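Long-range contacts in TfuB1 (Thermobifida fusca, PDB 6JX3), which binds the leader peptide of a lasso peptide precursor, probably presenting it to the enzymes that mature the lasso: residues F17-I23 / G95-P99; D29-V33 / W43-D47. One frame throughout, in Å; residues are numbered along the deposited sequence. Where two conformers were deposited one is given.

Contact 1 (F17-I23 / G95-P99). With ZN (zinc ion), chain C.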
ATOM      1  N   PHE A  17      -5.598  -3.242   9.924  1.00 24.17           N
ATOM      2  CA  PHE A  17      -4.802  -3.646   8.770  1.00 20.02           C
ATOM      3  C   PHE A  17      -3.477  -4.213   9.262  1.00 17.28           C
ATOM      4  O   PHE A  17      -2.796  -3.597  10.087  1.00 19.50           O
ATOM      5  CB  PHE A  17      -4.575  -2.442   7.859  1.00 21.90           C
ATOM      6  CG  PHE A  17      -3.673  -2.722   6.696  1.00 14.77           C
ATOM      7  CD1 PHE A  17      -4.180  -3.284   5.540  1.00 17.07           C
ATOM      8  CD2 PHE A  17      -2.329  -2.413   6.757  1.00 18.68           C
ATOM      9  CE1 PHE A  17      -3.364  -3.537   4.457  1.00 19.61           C
ATOM     10  CE2 PHE A  17      -1.504  -2.662   5.684  1.00 17.69           C
ATOM     11  CZ  PHE A  17      -2.024  -3.222   4.530  1.00 16.42           C
ATOM     12  N   ARG A  18      -3.106  -5.393   8.762  1.00 17.87           N
ATOM     13  CA  ARG A  18      -1.862  -6.016   9.184  1.00 16.25           C
ATOM     14  C   ARG A  18      -1.183  -6.614   7.967  1.00 17.11           C
ATOM     15  O   ARG A  18      -1.850  -7.186   7.099  1.00 17.74           O
ATOM     16  CB  ARG A  18      -2.093  -7.126  10.220  1.00 23.11           C
ATOM     17  CG  ARG A  18      -2.551  -6.633  11.583  1.00 38.65           C
ATOM     18  CD  ARG A  18      -2.631  -7.783  12.579  1.00 47.31           C
ATOM     19  NE  ARG A  18      -3.639  -8.770  12.198  1.00 61.44           N
ATOM     20  CZ  ARG A  18      -3.610 -10.048  12.562  1.00 61.28           C
ATOM     21  NH1 ARG A  18      -2.617 -10.503  13.319  1.00 58.22           N
ATOM     22  NH2 ARG A  18      -4.570 -10.875  12.168  1.00 56.59           N
ATOM     23  N   LEU A  19       0.137  -6.477   7.912  1.00 18.56           N
ATOM     24  CA  LEU A  19       0.907  -7.205   6.919  1.00 17.51           C
ATOM     25  C   LEU A  19       1.078  -8.655   7.353  1.00 20.23           C
ATOM     26  O   LEU A  19       1.082  -8.973   8.543  1.00 20.61           O
ATOM     27  CB  LEU A  19       2.278  -6.562   6.717  1.00 17.43           C
ATOM     28  CG  LEU A  19       2.296  -5.172   6.082  1.00 20.27           C
ATOM     29  CD1 LEU A  19       3.742  -4.695   5.892  1.00 20.49           C
ATOM     30  CD2 LEU A  19       1.528  -5.127   4.759  1.00 19.14           C
ATOM     31  N   ARG A  20       1.231  -9.538   6.369  1.00 12.39           N
ATOM     32  CA  ARG A  20       1.514 -10.923   6.682  1.00 12.88           C
ATOM     33  C   ARG A  20       2.873 -11.006   7.380  1.00 15.97           C
ATOM     34  O   ARG A  20       3.722 -10.121   7.211  1.00 18.17           O
ATOM     35  CB  ARG A  20       1.483 -11.778   5.412  1.00 15.67           C
ATOM     36  CG  ARG A  20       0.054 -12.057   4.843  1.00 18.60           C
ATOM     37  CD  ARG A  20       0.035 -13.277   3.896  1.00 17.21           C
ATOM     38  NE  ARG A  20       0.844 -14.348   4.466  1.00 22.83           N
ATOM     39  CZ  ARG A  20       0.389 -15.268   5.312  1.00 24.22           C
ATOM     40  NH1 ARG A  20      -0.897 -15.297   5.654  1.00 21.63           N
ATOM     41  NH2 ARG A  20       1.226 -16.166   5.814  1.00 28.57           N
ATOM     42  N   PRO A  21       3.090 -12.032   8.205  1.00 18.35           N
ATOM     43  CA  PRO A  21       4.299 -12.053   9.048  1.00 18.35           C
ATOM     44  C   PRO A  21       5.596 -12.091   8.268  1.00 17.97           C
ATOM     45  O   PRO A  21       6.624 -11.617   8.776  1.00 22.11           O
ATOM     46  CB  PRO A  21       4.126 -13.330   9.885  1.00 23.27           C
ATOM     47  CG  PRO A  21       2.699 -13.701   9.763  1.00 32.12           C
ATOM     48  CD  PRO A  21       2.205 -13.176   8.462  1.00 22.23           C
ATOM     49  N   GLU A  22       5.590 -12.653   7.063  1.00 19.51           N
ATOM     50  CA  GLU A  22       6.805 -12.819   6.276  1.00 17.76           C
ATOM     51  C   GLU A  22       7.134 -11.603   5.412  1.00 16.04           C
ATOM     52  O   GLU A  22       8.092 -11.651   4.628  1.00 15.63           O
ATOM     53  CB  GLU A  22       6.689 -14.071   5.398  1.00 15.07           C
ATOM     54  CG  GLU A  22       5.741 -13.937   4.206  1.00 16.31           C
ATOM     55  CD  GLU A  22       4.279 -14.258   4.526  1.00 18.98           C
ATOM     56  OE1 GLU A  22       3.880 -14.296   5.711  1.00 19.45           O
ATOM     57  OE2 GLU A  22       3.505 -14.469   3.577  1.00 17.90           O
ATOM     58  N   ILE A  23       6.390 -10.511   5.561  1.00 14.62           N
ATOM     59  CA  ILE A  23       6.570  -9.329   4.727  1.00 13.83           C
ATOM     60  C   ILE A  23       7.569  -8.388   5.382  1.00 15.50           C
ATOM     61  O   ILE A  23       7.442  -8.054   6.565  1.00 17.31           O
ATOM     62  CB  ILE A  23       5.231  -8.613   4.496  1.00 14.39           C
ATOM     63  CG1 ILE A  23       4.207  -9.556   3.859  1.00 15.08           C
ATOM     64  CG2 ILE A  23       5.458  -7.355   3.663  1.00 15.34           C
ATOM     65  CD1 ILE A  23       4.692 -10.215   2.553  1.00 17.74           C
ATOM     66  N   GLY A  95      -0.951 -11.315  -1.337  1.00 17.08           N
ATOM     67  CA  GLY A  95      -0.261 -11.981  -0.248  1.00 18.37           C
ATOM     68  C   GLY A  95       0.582 -11.092   0.627  1.00 19.46           C
ATOM     69  O   GLY A  95       1.439 -11.599   1.353  1.00 18.18           O
ATOM     70  N   MET A  96       0.365  -9.779   0.593  1.00 12.03           N
ATOM     71  CA  MET A  96       1.118  -8.896   1.469  1.00 13.39           C
ATOM     72  C   MET A  96       0.379  -8.568   2.754  1.00 14.96           C
ATOM     73  O   MET A  96       1.017  -8.329   3.781  1.00 15.99           O
ATOM     74  CB  MET A  96       1.464  -7.604   0.730  1.00 15.64           C
ATOM     75  CG  MET A  96       2.647  -7.787  -0.205  1.00 17.90           C
ATOM     76  SD  MET A  96       2.738  -6.458  -1.399  1.00 26.15           S
ATOM     77  CE  MET A  96       1.476  -6.984  -2.554  1.00 22.25           C
ATOM     78  N   ALA A  97      -0.947  -8.565   2.717  1.00 14.19           N
ATOM     79  CA  ALA A  97      -1.764  -8.205   3.866  1.00 17.29           C
ATOM     80  C   ALA A  97      -2.629  -9.382   4.296  1.00 16.67           C
ATOM     81  O   ALA A  97      -3.125 -10.145   3.458  1.00 18.38           O
ATOM     82  CB  ALA A  97      -2.668  -7.009   3.557  1.00 16.26           C
ATOM     83  N   LEU A  98      -2.833  -9.493   5.608  1.00 16.61           N
ATOM     84  CA  LEU A  98      -3.700 -10.526   6.158  1.00 17.21           C
ATOM     85  C   LEU A  98      -5.163 -10.187   5.874  1.00 23.12           C
ATOM     86  O   LEU A  98      -5.536  -9.014   5.833  1.00 22.19           O
ATOM     87  CB  LEU A  98      -3.483 -10.640   7.661  1.00 19.75           C
ATOM     88  CG  LEU A  98      -2.190 -11.320   8.111  1.00 20.45           C
ATOM     89  CD1 LEU A  98      -2.006 -11.084   9.600  1.00 24.01           C
ATOM     90  CD2 LEU A  98      -2.245 -12.811   7.809  1.00 18.66           C
ATOM     91  N   PRO A  99      -6.019 -11.203   5.674  1.00 29.72           N
ATOM     92  CA  PRO A  99      -7.439 -10.966   5.385  1.00 31.23           C
ATOM     93  C   PRO A  99      -8.194 -10.320   6.550  1.00 36.06           C
ATOM     94  O   PRO A  99      -7.697 -10.318   7.680  1.00 40.42           O
ATOM     95  CB  PRO A  99      -7.980 -12.373   5.105  1.00 38.10           C
ATOM     96  CG  PRO A  99      -7.022 -13.290   5.784  1.00 36.34           C
ATOM     97  CD  PRO A  99      -5.682 -12.635   5.618  1.00 34.31           C
TER
HETATM   98 ZN    ZN C 101       3.731 -14.851   1.687  1.00 17.05          ZN
HETATM   99  O   HOH W   1      -5.171  -6.780   7.041  1.00 24.26           O
HETATM  100  O   HOH W   2       1.784 -14.575   0.908  1.00 15.65           O
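L98 and R18 meet because both chains leave the backbone with CG anti to the carbonyl carbon (chi1 -74° in L98, -70° in R18), and R18 then bends at chi3. That bend lays its guanidinium over the leucine branch, with L98 CD1 centred on one face, 3.5 Å above the plane. The other branch, CD2, turns to R20 and lies 3.6 Å from R20 NH1. One leucine thus packs against two arginines, crossing R20 at about a right angle.

The backbones run together at L19 and A97, a single bridge with a hydrogen bond on each side. L98 N gives a bond of 2.9 Å to R18 O. R20 N gives another to M96 O. M96 O is also touched by I23 CG1. F17 sets ring atom CE1 3.7 Å from A97 CB, and the ring also packs on L91 and on helix 47-57.

R20 bends at chi3 as well, and its CD rests 3.4 Å from G95 O. Its NE reaches E22 OE2 at 2.8 Å in a nearly straight, in-plane salt bridge to the syn lone pair. The same OE2 binds zinc at 1.9 Å, so the arginine is a second-shell partner of the metal ligand. With an alanine in its place, E22 is likely to lose its charged mate and to be held less firmly at the metal, and L98 CD2 to lose a neighbour.

Water 2 joins zinc to G95 O, linking the metal to the start of the C-terminal tail. D36 also binds this zinc. G95 has positive phi and is the C-prime residue of a Schellman motif closing helix 77-93. The N-terminal arm is thereby bridged to the tail beyond that helix, beside a surface zinc site.

Contact 2 (D29-V33 / W43-D47)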
ATOM      1  N   ASP A  29      15.254   4.494  -3.249  1.00 42.68           N
ATOM      2  CA  ASP A  29      15.186   5.621  -4.169  1.00 48.36           C
ATOM      3  C   ASP A  29      14.041   5.475  -5.164  1.00 51.90           C
ATOM      4  O   ASP A  29      13.577   6.480  -5.713  1.00 55.28           O
ATOM      5  CB  ASP A  29      16.515   5.775  -4.916  1.00 54.62           C
ATOM      6  CG  ASP A  29      17.668   6.157  -3.997  1.00 59.80           C
ATOM      7  OD1 ASP A  29      17.410   6.649  -2.875  1.00 55.40           O
ATOM      8  OD2 ASP A  29      18.836   5.966  -4.394  1.00 63.79           O
ATOM      9  N   TYR A  30      13.576   4.247  -5.409  1.00 52.66           N
ATOM     10  CA  TYR A  30      12.400   4.035  -6.244  1.00 57.45           C
ATOM     11  C   TYR A  30      11.097   4.203  -5.472  1.00 57.10           C
ATOM     12  O   TYR A  30      10.046   4.398  -6.093  1.00 60.02           O
ATOM     13  CB  TYR A  30      12.444   2.640  -6.879  1.00 62.80           C
ATOM     14  CG  TYR A  30      13.790   2.261  -7.456  1.00 65.31           C
ATOM     15  CD1 TYR A  30      14.537   1.227  -6.901  1.00 68.03           C
ATOM     16  CD2 TYR A  30      14.312   2.932  -8.556  1.00 68.16           C
ATOM     17  CE1 TYR A  30      15.770   0.873  -7.424  1.00 71.44           C
ATOM     18  CE2 TYR A  30      15.545   2.586  -9.086  1.00 72.01           C
ATOM     19  CZ  TYR A  30      16.268   1.555  -8.517  1.00 75.74           C
ATOM     20  OH  TYR A  30      17.494   1.208  -9.041  1.00 78.31           O
ATOM     21  N   GLY A  31      11.141   4.134  -4.135  1.00 35.76           N
ATOM     22  CA  GLY A  31       9.986   4.253  -3.274  1.00 28.75           C
ATOM     23  C   GLY A  31       9.922   3.091  -2.306  1.00 33.07           C
ATOM     24  O   GLY A  31      10.919   2.395  -2.075  1.00 31.86           O
ATOM     25  N   MET A  32       8.729   2.880  -1.741  1.00 29.16           N
ATOM     26  CA  MET A  32       8.514   1.825  -0.756  1.00 22.26           C
ATOM     27  C   MET A  32       8.387   0.478  -1.448  1.00 23.21           C
ATOM     28  O   MET A  32       7.656   0.340  -2.437  1.00 20.10           O
ATOM     29  CB  MET A  32       7.262   2.101   0.074  1.00 22.57           C
ATOM     30  CG  MET A  32       6.889   0.991   1.044  1.00 24.99           C
ATOM     31  SD  MET A  32       5.607   1.541   2.198  1.00 34.71           S
ATOM     32  CE  MET A  32       5.145   0.024   3.011  1.00 32.23           C
ATOM     33  N   VAL A  33       9.101  -0.514  -0.927  1.00 16.48           N
ATOM     34  CA  VAL A  33       9.124  -1.864  -1.473  0.55 17.33           C
ATOM     35  C   VAL A  33       8.720  -2.839  -0.376  1.00 15.34           C
ATOM     36  O   VAL A  33       9.115  -2.667   0.785  1.00 18.40           O
ATOM     37  CB  VAL A  33      10.525  -2.198  -2.029  0.55 17.18           C
ATOM     38  CG1 VAL A  33      10.577  -3.618  -2.549  0.55 16.06           C
ATOM     39  CG2 VAL A  33      10.911  -1.196  -3.116  0.55 18.92           C
ATOM     40  N   TRP A  43       7.506  -6.177  -4.368  1.00 18.51           N
ATOM     41  CA  TRP A  43       6.560  -5.264  -4.973  1.00 19.17           C
ATOM     42  C   TRP A  43       6.993  -3.847  -4.673  1.00 18.23           C
ATOM     43  O   TRP A  43       7.550  -3.576  -3.604  1.00 18.88           O
ATOM     44  CB  TRP A  43       5.160  -5.474  -4.402  1.00 22.11           C
ATOM     45  CG  TRP A  43       4.738  -6.897  -4.365  1.00 27.64           C
ATOM     46  CD1 TRP A  43       5.088  -7.839  -3.437  1.00 28.46           C
ATOM     47  CD2 TRP A  43       3.890  -7.547  -5.299  1.00 29.01           C
ATOM     48  NE1 TRP A  43       4.498  -9.036  -3.735  1.00 30.26           N
ATOM     49  CE2 TRP A  43       3.760  -8.887  -4.881  1.00 31.93           C
ATOM     50  CE3 TRP A  43       3.225  -7.130  -6.455  1.00 24.33           C
ATOM     51  CZ2 TRP A  43       2.992  -9.811  -5.577  1.00 30.63           C
ATOM     52  CZ3 TRP A  43       2.456  -8.053  -7.143  1.00 36.04           C
ATOM     53  CH2 TRP A  43       2.348  -9.375  -6.704  1.00 37.41           C
ATOM     54  N   GLN A  44       6.726  -2.949  -5.615  1.00 17.79           N
ATOM     55  CA  GLN A  44       6.950  -1.528  -5.402  1.00 16.14           C
ATOM     56  C   GLN A  44       5.604  -0.831  -5.274  1.00 17.64           C
ATOM     57  O   GLN A  44       4.668  -1.117  -6.027  1.00 20.41           O
ATOM     58  CB  GLN A  44       7.753  -0.900  -6.539  1.00 21.54           C
ATOM     59  CG  GLN A  44       8.309   0.474  -6.199  1.00 34.29           C
ATOM     60  CD  GLN A  44       7.729   1.573  -7.066  1.00 58.21           C
ATOM     61  OE1 GLN A  44       7.532   1.392  -8.269  1.00 65.78           O
ATOM     62  NE2 GLN A  44       7.456   2.726  -6.458  1.00 48.19           N
ATOM     63  N   LEU A  45       5.516   0.058  -4.295  1.00 16.36           N
ATOM     64  CA  LEU A  45       4.331   0.865  -4.073  1.00 16.73           C
ATOM     65  C   LEU A  45       4.628   2.287  -4.523  1.00 15.83           C
ATOM     66  O   LEU A  45       5.693   2.826  -4.214  1.00 18.78           O
ATOM     67  CB  LEU A  45       3.932   0.848  -2.594  1.00 16.24           C
ATOM     68  CG  LEU A  45       3.216  -0.392  -2.051  1.00 25.10           C
ATOM     69  CD1 LEU A  45       4.065  -1.660  -2.152  1.00 32.31           C
ATOM     70  CD2 LEU A  45       2.790  -0.151  -0.609  1.00 23.34           C
ATOM     71  N   ASN A  46       3.694   2.902  -5.251  1.00 16.05           N
ATOM     72  CA  ASN A  46       3.933   4.289  -5.613  1.00 18.24           C
ATOM     73  C   ASN A  46       3.687   5.168  -4.386  1.00 19.27           C
ATOM     74  O   ASN A  46       3.406   4.677  -3.292  1.00 17.58           O
ATOM     75  CB  ASN A  46       3.109   4.682  -6.842  1.00 18.13           C
ATOM     76  CG  ASN A  46       1.616   4.846  -6.559  1.00 22.07           C
ATOM     77  OD1 ASN A  46       1.105   4.437  -5.523  1.00 18.17           O
ATOM     78  ND2 ASN A  46       0.915   5.447  -7.510  1.00 21.47           N
ATOM     79  N   ASP A  47       3.825   6.486  -4.550  1.00 18.81           N
ATOM     80  CA  ASP A  47       3.838   7.360  -3.378  1.00 19.18           C
ATOM     81  C   ASP A  47       2.516   7.302  -2.625  1.00 18.37           C
ATOM     82  O   ASP A  47       2.501   7.214  -1.392  1.00 18.62           O
ATOM     83  CB  ASP A  47       4.154   8.798  -3.793  1.00 27.70           C
ATOM     84  CG  ASP A  47       5.634   9.017  -4.057  1.00 43.96           C
ATOM     85  OD1 ASP A  47       6.439   8.133  -3.690  1.00 47.92           O
ATOM     86  OD2 ASP A  47       5.991  10.070  -4.630  1.00 56.48           O
TER
HETATM   87  O   HOH W   3       6.820   4.700  -2.576  1.00 23.92           O
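M32 and L45 sit where strands 32-36 and 41-45 begin to part, and the bond from L45 N to M32 O is short, 2.8 Å. The next pair, V33 with Q44, is antiparallel and non-hydrogen-bonded; there V33 CA comes within 3.2 Å of W43 O. On the other side of M32 a water bridges the strands. It accepts from M32 N and donates to L45 O at 2.7 Å, which satisfies both backbone atoms.

The side chains of M32 and L45 share one face of the sheet. M32 SD lies 4.3 Å from L45 CD2, and both residues pack on V53 of helix 47-57. V33 and Q44 share the other face. Q44 bends at chi2 (-116°), and this sends its amide onward toward N46, where NE2 lies 3.1 Å from Y30 O at an angle too poor for a hydrogen bond. G31 has backbone angles that favour glycine, and Q44 NE2 lies close by.

N46 follows the strand and is the N-cap of helix 47-57: its OD1 accepts from A49 N. Its amide also bonds to the backbone of the bound leader peptide. W43, Q44 and L45 pair with that peptide in an antiparallel fashion, extending the sheet. This is the hairpin and peptide-binding edge strand of a PqqD-like RRE domain.

Overall arrangement
The two contacts lie about 17 Å apart, centre to centre, and contact 2 is nested inside the loop that contact 1 closes. Contact 1 brings the start of the modelled chain to its end, after helix 77-93. Contact 2 belongs to the hairpin of strands 32-36 and 41-45. I23 begins strand 23-27, which leads from contact 1 into the same three-stranded antiparallel sheet. Helix 47-57 packs against side chains of both. The contacts also touch directly, M96 SD lying 3.4 Å from W43 CD1. Both M96 and W43 pack on the bound peptide, so M96 of contact 1 and the edge strand of contact 2 both border the peptide.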